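Local coordinates for HTH marR-type domain-containing protein (Streptococcus agalactiae serotype III, PDB 7DVT), which probably binds DNA as a MarR-type transcription regulator and binds heme b, consistent with a heme-responsive regulator, at residues 33-38 with 67-72. Sequence-based numbering, arbitrary orientation.
Sequences GPQGHL and SNLVKR
L69 reaches from helix 63-76 and packs against P34, Q35 and L38 on the first turn of helix 34-44. Its CG stands anti to the backbone N (chi1 -179°), which carries both methyls across to that turn. One methyl faces Q35, the other faces L38, and P34 touches both. L69 CD1 lies 3.6 Å from Q35 CG and 3.8 Å from P34 CG. L69 CD2 comes to 3.5 Å from L38 CD1 and also lies 3.9 Å from P34 CB. Q35 and L38 each slide past L69, pointing the opposite way to it, while the proline ring lies obliquely across it.

Beyond CG the Q35 chain is extended and takes its amide past L69 to R72. Q35 NE2 and R72 NH2 are 4.0 Å apart, a loose contact. The amide and guanidinium planes are nearly perpendicular, 87° apart. Q35 OE1 instead accepts a weak hydrogen bond from N76 ND2. L59 of helix 52-59 touches both L38 and L69, so a third helix joins the apolar cluster. The two helix segments cross at -75° with axes 10.5 Å apart. This is part of the core of a MarR-type winged helix-turn-helix domain, where helix 63-76, by position the probable recognition helix, packs on helix 34-44.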
ATOM      1  N   GLY A  33      11.688   0.686 -12.631  1.00 77.58           N
ATOM      2  CA  GLY A  33      10.414   0.466 -13.299  1.00 74.44           C
ATOM      3  C   GLY A  33      10.527   0.334 -14.811  1.00 74.95           C
ATOM      4  O   GLY A  33      11.033  -0.674 -15.295  1.00 76.99           O
ATOM      5  N   PRO A  34      10.012   1.325 -15.591  1.00 71.46           N
ATOM      6  CA  PRO A  34      10.021   1.290 -17.055  1.00 67.14           C
ATOM      7  C   PRO A  34      11.375   1.421 -17.771  1.00 66.65           C
ATOM      8  O   PRO A  34      11.552   0.826 -18.839  1.00 61.80           O
ATOM      9  CB  PRO A  34       9.081   2.449 -17.424  1.00 71.28           C
ATOM     10  CG  PRO A  34       9.269   3.437 -16.299  1.00 73.08           C
ATOM     11  CD  PRO A  34       9.395   2.557 -15.078  1.00 74.13           C
ATOM     12  N   GLN A  35      12.320   2.210 -17.217  1.00 64.40           N
ATOM     13  CA  GLN A  35      13.650   2.277 -17.804  1.00 63.65           C
ATOM     14  C   GLN A  35      14.295   0.895 -17.845  1.00 62.97           C
ATOM     15  O   GLN A  35      14.849   0.498 -18.872  1.00 64.12           O
ATOM     16  CB  GLN A  35      14.556   3.272 -17.078  1.00 64.00           C
ATOM     17  CG  GLN A  35      14.228   4.701 -17.455  1.00 64.67           C
ATOM     18  CD  GLN A  35      15.074   5.686 -16.697  1.00 63.56           C
ATOM     19  OE1 GLN A  35      16.270   5.841 -16.923  1.00 65.32           O
ATOM     20  NE2 GLN A  35      14.439   6.367 -15.765  1.00 64.65           N
ATOM     21  N   GLY A  36      14.237   0.175 -16.713  1.00 65.71           N
ATOM     22  CA  GLY A  36      14.815  -1.154 -16.646  1.00 63.73           C
ATOM     23  C   GLY A  36      14.131  -2.085 -17.643  1.00 62.10           C
ATOM     24  O   GLY A  36      14.803  -2.921 -18.217  1.00 65.16           O
ATOM     25  N   HIS A  37      12.799  -1.961 -17.839  1.00 65.45           N
ATOM     26  CA  HIS A  37      12.075  -2.846 -18.730  1.00 65.39           C
ATOM     27  C   HIS A  37      12.565  -2.650 -20.159  1.00 60.30           C
ATOM     28  O   HIS A  37      12.773  -3.630 -20.859  1.00 61.41           O
ATOM     29  CB  HIS A  37      10.540  -2.702 -18.592  1.00 73.87           C
ATOM     30  CG  HIS A  37       9.707  -3.760 -19.269  1.00 83.91           C
ATOM     31  ND1 HIS A  37       9.716  -5.098 -18.883  1.00 89.72           N
ATOM     32  CD2 HIS A  37       8.768  -3.677 -20.255  1.00 92.96           C
ATOM     33  CE1 HIS A  37       8.879  -5.795 -19.641  1.00 94.81           C
ATOM     34  NE2 HIS A  37       8.270  -4.941 -20.494  1.00 96.71           N
ATOM     35  N   LEU A  38      12.728  -1.401 -20.594  1.00 58.10           N
ATOM     36  CA  LEU A  38      13.200  -1.104 -21.946  1.00 60.11           C
ATOM     37  C   LEU A  38      14.662  -1.545 -22.117  1.00 57.33           C
ATOM     38  O   LEU A  38      15.043  -2.114 -23.155  1.00 56.22           O
ATOM     39  CB  LEU A  38      13.073   0.403 -22.184  1.00 61.86           C
ATOM     40  CG  LEU A  38      12.090   0.816 -23.276  1.00 68.54           C
ATOM     41  CD1 LEU A  38      11.250   1.989 -22.830  1.00 63.28           C
ATOM     42  CD2 LEU A  38      12.879   1.175 -24.541  1.00 72.52           C
ATOM     43  N   SER A  67       7.851   9.626 -24.661  1.00 69.17           N
ATOM     44  CA  SER A  67       8.813  10.619 -25.094  1.00 71.88           C
ATOM     45  C   SER A  67       9.645  11.133 -23.916  1.00 73.52           C
ATOM     46  O   SER A  67      10.824  11.475 -24.065  1.00 71.07           O
ATOM     47  CB  SER A  67       8.111  11.731 -25.803  1.00 75.49           C
ATOM     48  OG  SER A  67       9.075  12.676 -26.239  1.00 81.46           O
ATOM     49  N   ASN A  68       9.021  11.193 -22.736  1.00 76.24           N
ATOM     50  CA  ASN A  68       9.751  11.686 -21.582  1.00 75.77           C
ATOM     51  C   ASN A  68      10.686  10.605 -21.063  1.00 72.39           C
ATOM     52  O   ASN A  68      11.811  10.900 -20.685  1.00 73.64           O
ATOM     53  CB  ASN A  68       8.851  12.138 -20.444  1.00 80.57           C
ATOM     54  CG  ASN A  68       8.261  13.503 -20.732  1.00 92.76           C
ATOM     55  OD1 ASN A  68       7.059  13.709 -20.554  1.00 89.49           O
ATOM     56  ND2 ASN A  68       9.088  14.425 -21.212  1.00 95.18           N
ATOM     57  N   LEU A  69      10.177   9.380 -20.980  1.00 69.97           N
ATOM     58  CA  LEU A  69      10.965   8.237 -20.567  1.00 70.52           C
ATOM     59  C   LEU A  69      12.265   8.205 -21.362  1.00 69.83           C
ATOM     60  O   LEU A  69      13.337   8.338 -20.781  1.00 70.62           O
ATOM     61  CB  LEU A  69      10.137   6.959 -20.718  1.00 68.30           C
ATOM     62  CG  LEU A  69      10.834   5.668 -20.290  1.00 74.97           C
ATOM     63  CD1 LEU A  69      11.057   5.668 -18.780  1.00 74.64           C
ATOM     64  CD2 LEU A  69      10.012   4.439 -20.693  1.00 75.19           C
ATOM     65  N   VAL A  70      12.184   8.131 -22.695  1.00 67.20           N
ATOM     66  CA  VAL A  70      13.364   7.821 -23.488  1.00 63.38           C
ATOM     67  C   VAL A  70      14.371   8.970 -23.449  1.00 63.18           C
ATOM     68  O   VAL A  70      15.564   8.785 -23.690  1.00 60.89           O
ATOM     69  CB  VAL A  70      13.027   7.382 -24.927  1.00 62.77           C
ATOM     70  CG1 VAL A  70      11.998   6.265 -24.925  1.00 63.81           C
ATOM     71  CG2 VAL A  70      12.567   8.543 -25.794  1.00 62.35           C
ATOM     72  N   LYS A  71      13.890  10.161 -23.158  1.00 57.42           N
ATOM     73  CA  LYS A  71      14.746  11.327 -23.112  1.00 62.39           C
ATOM     74  C   LYS A  71      15.497  11.354 -21.780  1.00 67.92           C
ATOM     75  O   LYS A  71      16.639  11.844 -21.741  1.00 60.64           O
ATOM     76  CB  LYS A  71      13.978  12.616 -23.422  1.00 75.43           C
ATOM     77  CG  LYS A  71      14.862  13.738 -23.964  1.00 84.28           C
ATOM     78  CD  LYS A  71      14.302  15.174 -23.842  1.00 91.16           C
ATOM     79  CE  LYS A  71      15.355  16.233 -23.502  1.00 94.38           C
ATOM     80  NZ  LYS A  71      14.775  17.596 -23.260  1.00 87.99           N
ATOM     81  N   ARG A  72      14.862  10.767 -20.746  1.00 65.21           N
ATOM     82  CA  ARG A  72      15.452  10.494 -19.451  1.00 64.61           C
ATOM     83  C   ARG A  72      16.513   9.408 -19.596  1.00 65.46           C
ATOM     84  O   ARG A  72      17.621   9.611 -19.123  1.00 65.81           O
ATOM     85  CB  ARG A  72      14.409  10.066 -18.416  1.00 66.85           C
ATOM     86  CG  ARG A  72      13.983  11.239 -17.545  1.00 84.42           C
ATOM     87  CD  ARG A  72      12.523  11.201 -17.167  1.00 90.34           C
ATOM     88  NE  ARG A  72      12.228   9.970 -16.452  1.00 98.67           N
ATOM     89  CZ  ARG A  72      11.075   9.311 -16.516  1.00 98.86           C
ATOM     90  NH1 ARG A  72      10.092   9.760 -17.275  1.00 95.40           N
ATOM     91  NH2 ARG A  72      10.913   8.209 -15.799  1.00107.45           N
TER